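Local coordinates for protein GCN5-related N-acetyltransferase (Streptococcus suis, PDB 3G3S) that probably transfers an acetyl group from acetyl-coenzyme A to an acceptor, as a member of the GNAT family of N-acetyltransferases, at residues Glu18-Glu26 / Tyr178-Glu186; His167-Ser176 / Glu188-Arg196. All coordinates share one frame; numbering follows the deposited sequence.

How the contacts relate
Contacts 1 and 2 sample one beta hairpin, strands 170-181 and 184-191. Contact 1 is its turn end, packed against helix 19-26 about 9 Å from the chain centre; contact 2 is its far end, about 17 Å from that centre. Their own centres lie 24 Å apart, yet they touch where Tyr178 CD1 is 3.7 Å from Glu188 OE1. A 1,2-ethanediol, probably from the crystallisation liquor, sits near both residues and bonds to Arg99, so it may mark a pocket. Beyond contact 2 the chain runs from Arg196 into helix 200-214 through Arg-Gly-Leu-Gly-Leu-Ala, consistent with the acetyl-CoA pyrophosphate-binding loop of GNAT enzymes.

Contact 1 of 2, residues Glu18-Glu26 / Tyr178-Glu186; sequences ETIIWTCLE and YASYSAGIE. With NA (sodium ion), chain C.
With CG between the backbone N and the carbonyl carbon (chi1 65°), Tyr181 sets its ring beside Trp22, between strand 179-181 and helix 19-26. The strand is one arm of a beta hairpin of the GNAT sheet, closed by a type I turn from Tyr181 to Gly184, and the helix packs across this end. The aromatic pair is T-shaped: the planes stand at 74°, and the benzo edge of Trp22 meets one Tyr181 face, with Trp22 CE3 3.4 Å from Tyr181 CE2. Gly184 N lies over the centre of the opposite face, holding the ring between turn and helix.

Successive helical turns supply the polar links. Thr19 OG1 donates to Glu186 OE1 at 2.8 Å, arriving from above the carboxylate plane. Thr23 OG1 donates to Ser180 O at 2.8 Å, here from above the peptide carbonyl plane, not on a lone pair. Ile20, next along the helix from Thr19, rests its CG1 on Ala179 CB, 4.0 Å away, while its CD1 reaches the Tyr178 ring. Tyr47 on strand 42-48 and Phe53 on strand 52-58 pack around this apolar patch.

At the helix start, Glu18 holds the N-cap position. Although its OE1 is 4.1 Å from Glu186 OE1, two waters lie between these carboxylates, one accepting from Thr19 N and the other from Ile20 N. The other Glu186 oxygen bonds to Ser220.

The last helical residue, Glu26, grips the turn with both oxygens: OE1 takes Ser182 N through its syn lone pair at 2.8 Å, and OE2 takes Ser182 OG at 2.6 Å. Its backbone carbonyl instead binds a sodium ion, Glu26 O 2.4 Å away, which Glu26 O of the second subunit also binds.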
ATOM      1  N   GLU A  18       1.534  -5.770  14.275  1.00 19.86           N
ATOM      2  CA  GLU A  18       2.301  -6.910  13.819  1.00 21.28           C
ATOM      3  C   GLU A  18       2.451  -6.779  12.307  1.00 21.51           C
ATOM      4  O   GLU A  18       1.466  -6.781  11.578  1.00 18.18           O
ATOM      5  CB  GLU A  18       1.618  -8.211  14.204  1.00 24.40           C
ATOM      6  CG  GLU A  18       1.734  -8.522  15.675  1.00 22.57           C
ATOM      7  CD  GLU A  18       3.108  -8.998  16.104  1.00 12.69           C
ATOM      8  OE1 GLU A  18       4.029  -9.086  15.271  1.00 24.07           O
ATOM      9  OE2 GLU A  18       3.224  -9.372  17.300  1.00 15.18           O
ATOM     10  N   THR A  19       3.692  -6.712  11.820  1.00 19.74           N
ATOM     11  CA  THR A  19       3.894  -6.374  10.413  1.00 19.93           C
ATOM     12  C   THR A  19       3.377  -7.414   9.428  1.00 22.77           C
ATOM     13  O   THR A  19       3.088  -7.075   8.307  1.00 25.22           O
ATOM     14  CB  THR A  19       5.362  -5.983  10.081  1.00 22.15           C
ATOM     15  OG1 THR A  19       6.172  -7.138   9.892  1.00 21.65           O
ATOM     16  CG2 THR A  19       5.949  -5.028  11.180  1.00 20.10           C
ATOM     17  N   ILE A  20       3.248  -8.667   9.847  1.00 23.13           N
ATOM     18  CA  ILE A  20       2.733  -9.712   8.956  1.00 20.02           C
ATOM     19  C   ILE A  20       1.240  -9.442   8.739  1.00 19.56           C
ATOM     20  O   ILE A  20       0.687  -9.772   7.668  1.00 24.06           O
ATOM     21  CB  ILE A  20       2.995 -11.103   9.532  1.00 21.51           C
ATOM     22  CG1 ILE A  20       4.491 -11.434   9.482  1.00 20.85           C
ATOM     23  CG2 ILE A  20       2.142 -12.216   8.782  1.00 15.04           C
ATOM     24  CD1 ILE A  20       4.928 -12.526  10.426  1.00 18.54           C
ATOM     25  N   ILE A  21       0.561  -8.895   9.746  1.00 18.05           N
ATOM     26  CA  ILE A  21      -0.831  -8.489   9.510  1.00 20.34           C
ATOM     27  C   ILE A  21      -0.793  -7.367   8.459  1.00 20.16           C
ATOM     28  O   ILE A  21      -1.558  -7.332   7.515  1.00 17.74           O
ATOM     29  CB  ILE A  21      -1.589  -8.007  10.777  1.00 22.77           C
ATOM     30  CG1 ILE A  21      -1.579  -9.050  11.897  1.00 19.97           C
ATOM     31  CG2 ILE A  21      -3.066  -7.603  10.396  1.00 19.56           C
ATOM     32  CD1 ILE A  21      -2.113  -8.516  13.231  1.00 18.78           C
ATOM     33  N   TRP A  22       0.119  -6.415   8.622  1.00 19.79           N
ATOM     34  CA  TRP A  22       0.256  -5.365   7.610  1.00 18.58           C
ATOM     35  C   TRP A  22       0.530  -5.948   6.215  1.00 19.35           C
ATOM     36  O   TRP A  22      -0.070  -5.515   5.216  1.00 21.39           O
ATOM     37  CB  TRP A  22       1.378  -4.354   7.984  1.00 19.96           C
ATOM     38  CG  TRP A  22       1.254  -3.766   9.332  1.00 22.59           C
ATOM     39  CD1 TRP A  22       0.161  -3.752  10.143  1.00 21.54           C
ATOM     40  CD2 TRP A  22       2.257  -2.987  10.013  1.00 23.01           C
ATOM     41  NE1 TRP A  22       0.438  -3.072  11.303  1.00 28.04           N
ATOM     42  CE2 TRP A  22       1.708  -2.572  11.233  1.00 23.26           C
ATOM     43  CE3 TRP A  22       3.562  -2.637   9.709  1.00 24.31           C
ATOM     44  CZ2 TRP A  22       2.417  -1.821  12.157  1.00 25.48           C
ATOM     45  CZ3 TRP A  22       4.273  -1.887  10.623  1.00 24.17           C
ATOM     46  CH2 TRP A  22       3.699  -1.481  11.828  1.00 25.59           C
ATOM     47  N   THR A  23       1.425  -6.929   6.129  1.00 17.99           N
ATOM     48  CA  THR A  23       1.701  -7.583   4.870  1.00 20.48           C
ATOM     49  C   THR A  23       0.400  -8.095   4.245  1.00 20.67           C
ATOM     50  O   THR A  23       0.051  -7.763   3.090  1.00 21.58           O
ATOM     51  CB  THR A  23       2.680  -8.723   5.087  1.00 18.84           C
ATOM     52  OG1 THR A  23       3.960  -8.141   5.443  1.00 17.73           O
ATOM     53  CG2 THR A  23       2.861  -9.663   3.812  1.00 19.85           C
ATOM     54  N   CYS A  24      -0.308  -8.873   5.043  1.00 22.32           N
ATOM     55  CA  CYS A  24      -1.568  -9.485   4.577  1.00 19.91           C
ATOM     56  C   CYS A  24      -2.641  -8.467   4.142  1.00 20.70           C
ATOM     57  O   CYS A  24      -3.256  -8.639   3.097  1.00 23.55           O
ATOM     58  CB  CYS A  24      -2.104 -10.427   5.620  1.00 22.34           C
ATOM     59  SG  CYS A  24      -1.115 -11.825   5.943  1.00 21.49           S
ATOM     60  N   LEU A  25      -2.829  -7.396   4.916  1.00 20.71           N
ATOM     61  CA  LEU A  25      -3.771  -6.326   4.548  1.00 21.39           C
ATOM     62  C   LEU A  25      -3.327  -5.397   3.390  1.00 23.93           C
ATOM     63  O   LEU A  25      -4.193  -4.836   2.744  1.00 25.92           O
ATOM     64  CB  LEU A  25      -4.082  -5.494   5.778  1.00 23.57           C
ATOM     65  CG  LEU A  25      -4.829  -6.121   6.951  1.00 16.10           C
ATOM     66  CD1 LEU A  25      -4.883  -5.177   8.114  1.00 25.65           C
ATOM     67  CD2 LEU A  25      -6.297  -6.602   6.550  1.00 14.48           C
ATOM     68  N   GLU A  26      -2.012  -5.262   3.122  1.00 22.47           N
ATOM     69  CA  GLU A  26      -1.514  -4.402   2.017  1.00 22.05           C
ATOM     70  C   GLU A  26      -1.776  -4.993   0.644  1.00 20.31           C
ATOM     71  O   GLU A  26      -1.915  -4.254  -0.317  1.00 21.95           O
ATOM     72  CB  GLU A  26      -0.024  -4.042   2.157  1.00 21.84           C
ATOM     73  CG  GLU A  26       0.223  -3.103   3.342  1.00 19.56           C
ATOM     74  CD  GLU A  26       1.669  -2.719   3.503  1.00 27.79           C
ATOM     75  OE1 GLU A  26       2.555  -3.323   2.849  1.00 33.64           O
ATOM     76  OE2 GLU A  26       1.879  -1.796   4.300  1.00 25.60           O
ATOM     77  N   TYR A 178      11.482 -12.741   6.903  1.00 21.42           N
ATOM     78  CA  TYR A 178      10.411 -13.756   6.922  1.00 22.08           C
ATOM     79  C   TYR A 178       9.220 -13.273   6.072  1.00 23.02           C
ATOM     80  O   TYR A 178       8.455 -14.069   5.429  1.00 24.18           O
ATOM     81  CB  TYR A 178       9.955 -13.940   8.358  1.00 23.03           C
ATOM     82  CG  TYR A 178       8.916 -15.046   8.570  1.00 20.90           C
ATOM     83  CD1 TYR A 178       9.319 -16.377   8.785  1.00 30.06           C
ATOM     84  CD2 TYR A 178       7.569 -14.762   8.614  1.00 25.28           C
ATOM     85  CE1 TYR A 178       8.376 -17.392   9.002  1.00 30.00           C
ATOM     86  CE2 TYR A 178       6.611 -15.787   8.824  1.00 31.05           C
ATOM     87  CZ  TYR A 178       7.027 -17.086   9.022  1.00 33.34           C
ATOM     88  OH  TYR A 178       6.080 -18.075   9.237  1.00 34.48           O
ATOM     89  N   ALA A 179       9.051 -11.954   6.106  1.00 23.51           N
ATOM     90  CA  ALA A 179       8.060 -11.217   5.365  1.00 24.05           C
ATOM     91  C   ALA A 179       8.560  -9.778   5.157  1.00 22.23           C
ATOM     92  O   ALA A 179       9.517  -9.297   5.808  1.00 25.56           O
ATOM     93  CB  ALA A 179       6.721 -11.215   6.109  1.00 21.73           C
ATOM     94  N   SER A 180       7.865  -9.124   4.245  1.00 25.01           N
ATOM     95  CA  SER A 180       8.087  -7.746   3.811  1.00 25.68           C
ATOM     96  C   SER A 180       6.767  -7.007   3.764  1.00 25.66           C
ATOM     97  O   SER A 180       5.730  -7.591   3.390  1.00 24.77           O
ATOM     98  CB  SER A 180       8.628  -7.726   2.377  1.00 25.22           C
ATOM     99  OG  SER A 180       9.754  -8.521   2.236  1.00 25.69           O
ATOM    100  N   TYR A 181       6.801  -5.728   4.103  1.00 23.11           N
ATOM    101  CA  TYR A 181       5.634  -4.865   3.934  1.00 23.30           C
ATOM    102  C   TYR A 181       6.155  -3.584   3.269  1.00 24.61           C
ATOM    103  O   TYR A 181       7.344  -3.467   3.028  1.00 25.04           O
ATOM    104  CB  TYR A 181       4.875  -4.628   5.230  1.00 21.00           C
ATOM    105  CG  TYR A 181       5.634  -3.873   6.287  1.00 26.71           C
ATOM    106  CD1 TYR A 181       6.602  -4.509   7.049  1.00 25.54           C
ATOM    107  CD2 TYR A 181       5.378  -2.527   6.532  1.00 26.62           C
ATOM    108  CE1 TYR A 181       7.320  -3.808   8.024  1.00 25.10           C
ATOM    109  CE2 TYR A 181       6.086  -1.831   7.509  1.00 29.77           C
ATOM    110  CZ  TYR A 181       7.048  -2.490   8.253  1.00 23.58           C
ATOM    111  OH  TYR A 181       7.761  -1.808   9.231  1.00 27.88           O
ATOM    112  N   SER A 182       5.262  -2.660   2.975  1.00 25.57           N
ATOM    113  CA  SER A 182       5.575  -1.437   2.242  1.00 26.38           C
ATOM    114  C   SER A 182       6.794  -0.686   2.745  1.00 27.72           C
ATOM    115  O   SER A 182       7.571  -0.184   1.955  1.00 29.59           O
ATOM    116  CB  SER A 182       4.351  -0.510   2.277  1.00 27.71           C
ATOM    117  OG  SER A 182       3.894  -0.301   3.610  1.00 26.79           O
ATOM    118  N   ALA A 183       6.973  -0.660   4.053  1.00 28.09           N
ATOM    119  CA  ALA A 183       8.041   0.116   4.656  1.00 26.64           C
ATOM    120  C   ALA A 183       9.075  -0.714   5.436  1.00 28.04           C
ATOM    121  O   ALA A 183       9.900  -0.153   6.174  1.00 25.78           O
ATOM    122  CB  ALA A 183       7.408   1.156   5.564  1.00 26.32           C
ATOM    123  N   GLY A 184       9.070  -2.034   5.302  1.00 23.13           N
ATOM    124  CA  GLY A 184      10.019  -2.791   6.093  1.00 23.86           C
ATOM    125  C   GLY A 184       9.916  -4.269   5.912  1.00 24.09           C
ATOM    126  O   GLY A 184       9.308  -4.722   4.949  1.00 23.59           O
ATOM    127  N   ILE A 185      10.545  -4.997   6.837  1.00 24.07           N
ATOM    128  CA  ILE A 185      10.535  -6.465   6.860  1.00 24.10           C
ATOM    129  C   ILE A 185      10.335  -6.983   8.303  1.00 24.15           C
ATOM    130  O   ILE A 185      10.485  -6.244   9.281  1.00 23.53           O
ATOM    131  CB  ILE A 185      11.828  -7.110   6.281  1.00 21.71           C
ATOM    132  CG1 ILE A 185      13.056  -6.711   7.133  1.00 23.97           C
ATOM    133  CG2 ILE A 185      12.000  -6.750   4.810  1.00 18.58           C
ATOM    134  CD1 ILE A 185      14.327  -7.523   6.877  1.00 30.10           C
ATOM    135  N   GLU A 186       9.977  -8.257   8.395  1.00 24.22           N
ATOM    136  CA  GLU A 186       9.825  -8.954   9.659  1.00 24.43           C
ATOM    137  C   GLU A 186      10.984  -9.922   9.709  1.00 23.95           C
ATOM    138  O   GLU A 186      11.135 -10.770   8.819  1.00 24.70           O
ATOM    139  CB  GLU A 186       8.496  -9.695   9.709  1.00 23.41           C
ATOM    140  CG  GLU A 186       8.179 -10.267  11.058  1.00 26.31           C
ATOM    141  CD  GLU A 186       7.792  -9.207  12.062  1.00 26.02           C
ATOM    142  OE1 GLU A 186       6.615  -8.768  12.080  1.00 20.81           O
ATOM    143  OE2 GLU A 186       8.665  -8.840  12.850  1.00 24.42           O
TER
HETATM  144 NA    NA C 249      -2.845  -2.041  -0.752  1.00 25.05          NA
HETATM  145  O   HOH W   1       4.402  -9.823  12.475  1.00 16.59           O
HETATM  146  O   HOH W   2       5.990  -7.209  14.046  1.00 29.85           O
HETATM  147  O   HOH W   3      -4.718  -2.880   0.870  1.00 23.01           O
HETATM  148  O   HOH W   4      -4.065  -3.369  -2.356  1.00 20.53           O
HETATM  149  O   HOH W   5      -1.851  -0.688   1.336  1.00 36.56           O
HETATM  150  O   HOH W   6      -0.981  -1.442  -2.054  1.00 27.89           O

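Contact 2 of 2, residues His167-Ser176 / Glu188-Arg196; sequences HKGQVVSGAS and EVDTREDYR. With EDO (1,2-ethanediol), chain F.
Antiparallel at 167°, strands 170-176 and 188-191 pair Gly174 with Asp190 and Ser176 with Glu188 through reciprocal N-H...O bonds, and Arg192 N extends the ladder to Val172 O at 2.8 Å. Val172 and Ser173 both face Ile165 on strand 162-167, a classic beta bulge. On the non-hydrogen-bonded pairs, Ser173 OG and Thr191 OG1 share a bond of 2.8 Å, and Ala175 CB packs on Val189 CG2; helix 200-214 covers this face.

From the bulge, Val172 CG1 meets two flat groups that follow the end of strand 188-191. It lies over the Tyr195 ring in a CH-pi contact, 3.7 Å from the centroid and 18° off the normal, and over one face of the Arg192 guanidinium. A bend at chi3 (69°) turns that guanidinium edge toward Gln170, whose OE1 receives NH1 at 2.7 Å in the carbonyl plane and NH2 weakly. Asp194 forms a side-on salt bridge, OD1 to NE and OD2 to NH2.

His167 ND1 meets Tyr195 OH at a very short, hence doubtful, 2.5 Å. Held at its edge by Asp194 and Gln170, and met on one face by Val172, the Arg192 guanidinium is probably limited in rotation, with Asp194 likely offsetting its charge.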
ATOM      1  N   HIS A 167      30.715 -21.044   7.132  1.00 30.39           N
ATOM      2  CA  HIS A 167      31.912 -21.549   7.796  1.00 32.82           C
ATOM      3  C   HIS A 167      32.263 -22.856   7.139  1.00 32.92           C
ATOM      4  O   HIS A 167      31.393 -23.697   6.985  1.00 28.71           O
ATOM      5  CB  HIS A 167      31.648 -21.750   9.258  1.00 34.15           C
ATOM      6  CG  HIS A 167      32.862 -22.110  10.042  1.00 35.90           C
ATOM      7  ND1 HIS A 167      33.029 -23.341  10.630  1.00 31.80           N
ATOM      8  CD2 HIS A 167      33.970 -21.393  10.339  1.00 32.02           C
ATOM      9  CE1 HIS A 167      34.186 -23.362  11.267  1.00 42.59           C
ATOM     10  NE2 HIS A 167      34.778 -22.193  11.103  1.00 31.10           N
ATOM     11  N   LYS A 168      33.511 -23.016   6.715  1.00 34.06           N
ATOM     12  CA  LYS A 168      33.929 -24.237   5.991  1.00 35.47           C
ATOM     13  C   LYS A 168      33.026 -24.498   4.791  1.00 32.00           C
ATOM     14  O   LYS A 168      32.713 -25.642   4.474  1.00 32.80           O
ATOM     15  CB  LYS A 168      33.926 -25.471   6.904  1.00 37.02           C
ATOM     16  CG  LYS A 168      34.743 -25.342   8.186  1.00 43.61           C
ATOM     17  CD  LYS A 168      36.190 -24.987   7.907  1.00 54.67           C
ATOM     18  CE  LYS A 168      37.098 -25.342   9.083  1.00 64.00           C
ATOM     19  NZ  LYS A 168      37.285 -26.836   9.248  1.00 68.04           N
ATOM     20  N   GLY A 169      32.580 -23.420   4.162  1.00 28.74           N
ATOM     21  CA  GLY A 169      31.713 -23.488   3.026  1.00 26.93           C
ATOM     22  C   GLY A 169      30.248 -23.809   3.259  1.00 28.27           C
ATOM     23  O   GLY A 169      29.519 -23.931   2.295  1.00 29.77           O
ATOM     24  N   GLN A 170      29.802 -23.910   4.507  1.00 25.77           N
ATOM     25  CA  GLN A 170      28.407 -24.206   4.798  1.00 24.03           C
ATOM     26  C   GLN A 170      27.747 -23.000   5.448  1.00 24.31           C
ATOM     27  O   GLN A 170      28.408 -22.205   6.139  1.00 25.43           O
ATOM     28  CB  GLN A 170      28.305 -25.399   5.757  1.00 23.72           C
ATOM     29  CG  GLN A 170      29.013 -26.636   5.282  1.00 29.14           C
ATOM     30  CD  GLN A 170      28.989 -27.799   6.299  1.00 44.28           C
ATOM     31  OE1 GLN A 170      28.005 -28.002   7.027  1.00 41.16           O
ATOM     32  NE2 GLN A 170      30.078 -28.571   6.335  1.00 34.51           N
ATOM     33  N   VAL A 171      26.468 -22.815   5.158  1.00 23.30           N
ATOM     34  CA  VAL A 171      25.668 -21.802   5.785  1.00 23.95           C
ATOM     35  C   VAL A 171      25.411 -22.329   7.178  1.00 24.25           C
ATOM     36  O   VAL A 171      24.886 -23.436   7.337  1.00 25.98           O
ATOM     37  CB  VAL A 171      24.338 -21.565   5.049  1.00 21.49           C
ATOM     38  CG1 VAL A 171      23.407 -20.679   5.889  1.00 18.53           C
ATOM     39  CG2 VAL A 171      24.622 -20.959   3.673  1.00 23.63           C
ATOM     40  N   VAL A 172      25.816 -21.547   8.178  1.00 26.42           N
ATOM     41  CA  VAL A 172      25.641 -21.926   9.584  1.00 25.27           C
ATOM     42  C   VAL A 172      24.754 -20.971  10.392  1.00 25.07           C
ATOM     43  O   VAL A 172      24.393 -21.294  11.517  1.00 24.57           O
ATOM     44  CB  VAL A 172      27.015 -22.112  10.263  1.00 28.68           C
ATOM     45  CG1 VAL A 172      27.814 -23.195   9.533  1.00 22.99           C
ATOM     46  CG2 VAL A 172      27.787 -20.805  10.313  1.00 22.78           C
ATOM     47  N   SER A 173      24.430 -19.796   9.847  1.00 25.48           N
ATOM     48  CA  SER A 173      23.559 -18.855  10.530  1.00 24.38           C
ATOM     49  C   SER A 173      23.061 -17.854   9.502  1.00 24.17           C
ATOM     50  O   SER A 173      23.658 -17.708   8.413  1.00 21.39           O
ATOM     51  CB  SER A 173      24.296 -18.136  11.687  1.00 27.01           C
ATOM     52  OG  SER A 173      23.356 -17.360  12.420  1.00 27.90           O
ATOM     53  N   GLY A 174      21.961 -17.175   9.828  1.00 23.48           N
ATOM     54  CA  GLY A 174      21.381 -16.206   8.920  1.00 22.58           C
ATOM     55  C   GLY A 174      20.300 -15.368   9.565  1.00 22.97           C
ATOM     56  O   GLY A 174      19.658 -15.771  10.577  1.00 23.98           O
ATOM     57  N   ALA A 175      20.150 -14.164   9.014  1.00 22.46           N
ATOM     58  CA  ALA A 175      19.130 -13.206   9.440  1.00 23.50           C
ATOM     59  C   ALA A 175      18.500 -12.731   8.162  1.00 24.23           C
ATOM     60  O   ALA A 175      19.193 -12.218   7.284  1.00 22.91           O
ATOM     61  CB  ALA A 175      19.724 -12.050  10.194  1.00 25.77           C
ATOM     62  N   SER A 176      17.196 -12.918   8.018  1.00 24.60           N
ATOM     63  CA  SER A 176      16.538 -12.602   6.747  1.00 24.70           C
ATOM     64  C   SER A 176      15.093 -12.182   6.929  1.00 25.53           C
ATOM     65  O   SER A 176      14.553 -12.204   8.025  1.00 25.80           O
ATOM     66  CB  SER A 176      16.621 -13.817   5.795  1.00 24.20           C
ATOM     67  OG  SER A 176      16.049 -13.571   4.526  1.00 23.16           O
ATOM     68  N   GLU A 188      13.673 -12.840  10.659  1.00 25.93           N
ATOM     69  CA  GLU A 188      13.815 -14.234  11.011  1.00 27.34           C
ATOM     70  C   GLU A 188      15.302 -14.397  11.204  1.00 25.82           C
ATOM     71  O   GLU A 188      16.053 -14.049  10.301  1.00 24.07           O
ATOM     72  CB  GLU A 188      13.403 -15.097   9.841  1.00 28.41           C
ATOM     73  CG  GLU A 188      13.748 -16.579   9.942  1.00 36.57           C
ATOM     74  CD  GLU A 188      12.904 -17.361  10.940  1.00 33.38           C
ATOM     75  OE1 GLU A 188      11.889 -16.861  11.452  1.00 34.01           O
ATOM     76  OE2 GLU A 188      13.272 -18.518  11.189  1.00 38.49           O
ATOM     77  N   VAL A 189      15.703 -14.933  12.351  1.00 25.96           N
ATOM     78  CA  VAL A 189      17.086 -15.246  12.620  1.00 27.73           C
ATOM     79  C   VAL A 189      17.165 -16.729  12.974  1.00 28.93           C
ATOM     80  O   VAL A 189      16.338 -17.242  13.761  1.00 25.36           O
ATOM     81  CB  VAL A 189      17.657 -14.407  13.776  1.00 30.07           C
ATOM     82  CG1 VAL A 189      19.100 -14.752  13.980  1.00 31.51           C
ATOM     83  CG2 VAL A 189      17.504 -12.918  13.484  1.00 25.49           C
ATOM     84  N   ASP A 190      18.161 -17.422  12.415  1.00 28.20           N
ATOM     85  CA  ASP A 190      18.368 -18.845  12.679  1.00 29.78           C
ATOM     86  C   ASP A 190      19.865 -19.189  12.716  1.00 30.39           C
ATOM     87  O   ASP A 190      20.645 -18.624  11.936  1.00 28.48           O
ATOM     88  CB  ASP A 190      17.729 -19.658  11.566  1.00 31.19           C
ATOM     89  CG  ASP A 190      16.199 -19.628  11.587  1.00 40.21           C
ATOM     90  OD1 ASP A 190      15.626 -20.135  12.570  1.00 50.65           O
ATOM     91  OD2 ASP A 190      15.574 -19.180  10.588  1.00 34.50           O
ATOM     92  N   THR A 191      20.259 -20.101  13.610  1.00 26.45           N
ATOM     93  CA  THR A 191      21.614 -20.599  13.675  1.00 27.64           C
ATOM     94  C   THR A 191      21.598 -22.109  13.742  1.00 29.39           C
ATOM     95  O   THR A 191      20.806 -22.688  14.472  1.00 27.75           O
ATOM     96  CB  THR A 191      22.334 -20.040  14.870  1.00 30.42           C
ATOM     97  OG1 THR A 191      22.328 -18.613  14.757  1.00 29.90           O
ATOM     98  CG2 THR A 191      23.787 -20.555  14.946  1.00 26.61           C
ATOM     99  N   ARG A 192      22.490 -22.757  13.000  1.00 28.28           N
ATOM    100  CA  ARG A 192      22.514 -24.202  12.982  1.00 28.57           C
ATOM    101  C   ARG A 192      22.922 -24.696  14.387  1.00 29.33           C
ATOM    102  O   ARG A 192      23.765 -24.094  15.042  1.00 29.08           O
ATOM    103  CB  ARG A 192      23.411 -24.687  11.852  1.00 25.98           C
ATOM    104  CG  ARG A 192      23.032 -26.056  11.417  1.00 24.27           C
ATOM    105  CD  ARG A 192      23.844 -26.490  10.252  1.00 28.92           C
ATOM    106  NE  ARG A 192      25.247 -26.730  10.573  1.00 29.93           N
ATOM    107  CZ  ARG A 192      26.166 -27.026   9.659  1.00 31.99           C
ATOM    108  NH1 ARG A 192      25.841 -27.028   8.389  1.00 31.55           N
ATOM    109  NH2 ARG A 192      27.427 -27.253  10.017  1.00 35.69           N
ATOM    110  N   GLU A 193      22.291 -25.763  14.860  1.00 31.49           N
ATOM    111  CA  GLU A 193      22.474 -26.241  16.260  1.00 32.77           C
ATOM    112  C   GLU A 193      23.921 -26.328  16.711  1.00 35.02           C
ATOM    113  O   GLU A 193      24.291 -25.838  17.789  1.00 34.18           O
ATOM    114  CB  GLU A 193      21.795 -27.605  16.446  1.00 34.99           C
ATOM    115  N   ASP A 194      24.752 -26.902  15.844  1.00 34.61           N
ATOM    116  CA  ASP A 194      26.170 -27.084  16.142  1.00 33.67           C
ATOM    117  C   ASP A 194      26.980 -25.794  16.187  1.00 33.32           C
ATOM    118  O   ASP A 194      28.115 -25.823  16.631  1.00 36.84           O
ATOM    119  CB  ASP A 194      26.816 -28.102  15.174  1.00 33.67           C
ATOM    120  CG  ASP A 194      26.675 -27.730  13.717  1.00 37.71           C
ATOM    121  OD1 ASP A 194      25.668 -27.087  13.318  1.00 36.00           O
ATOM    122  OD2 ASP A 194      27.577 -28.124  12.953  1.00 37.09           O
ATOM    123  N   TYR A 195      26.409 -24.677  15.742  1.00 31.87           N
ATOM    124  CA  TYR A 195      27.081 -23.388  15.789  1.00 33.79           C
ATOM    125  C   TYR A 195      26.437 -22.381  16.740  1.00 34.94           C
ATOM    126  O   TYR A 195      26.824 -21.212  16.754  1.00 33.03           O
ATOM    127  CB  TYR A 195      27.138 -22.819  14.388  1.00 34.41           C
ATOM    128  CG  TYR A 195      28.260 -23.405  13.591  1.00 35.88           C
ATOM    129  CD1 TYR A 195      28.104 -24.614  12.924  1.00 37.95           C
ATOM    130  CD2 TYR A 195      29.490 -22.757  13.524  1.00 34.95           C
ATOM    131  CE1 TYR A 195      29.135 -25.159  12.195  1.00 36.17           C
ATOM    132  CE2 TYR A 195      30.528 -23.289  12.794  1.00 43.37           C
ATOM    133  CZ  TYR A 195      30.350 -24.503  12.127  1.00 41.75           C
ATOM    134  OH  TYR A 195      31.366 -25.055  11.361  1.00 40.13           O
ATOM    135  N   ARG A 196      25.481 -22.838  17.548  1.00 36.56           N
ATOM    136  CA  ARG A 196      24.826 -21.949  18.506  1.00 40.05           C
ATOM    137  C   ARG A 196      25.765 -21.584  19.641  1.00 42.74           C
ATOM    138  O   ARG A 196      26.783 -22.264  19.889  1.00 42.43           O
ATOM    139  CB  ARG A 196      23.537 -22.557  19.037  1.00 40.64           C
ATOM    140  CG  ARG A 196      22.427 -22.485  18.009  1.00 48.58           C
ATOM    141  CD  ARG A 196      21.176 -23.233  18.420  1.00 54.90           C
ATOM    142  NE  ARG A 196      20.212 -23.230  17.318  1.00 59.98           N
ATOM    143  CZ  ARG A 196      19.160 -24.046  17.214  1.00 63.37           C
ATOM    144  NH1 ARG A 196      18.888 -24.952  18.150  1.00 70.04           N
ATOM    145  NH2 ARG A 196      18.369 -23.961  16.151  1.00 67.09           N
TER
HETATM  146  C1  EDO F 252       8.933 -14.606  11.913  1.00 42.39           C
HETATM  147  O1  EDO F 252       9.957 -15.222  12.703  1.00 53.44           O
HETATM  148  C2  EDO F 252       8.018 -13.745  12.771  1.00 33.78           C
HETATM  149  O2  EDO F 252       8.688 -13.344  13.973  1.00 29.51           O
HETATM  150  O   HOH W   7      30.356 -25.616   8.842  1.00 36.08           O
HETATM  151  O   HOH W   8      23.501 -25.634   6.822  1.00 30.69           O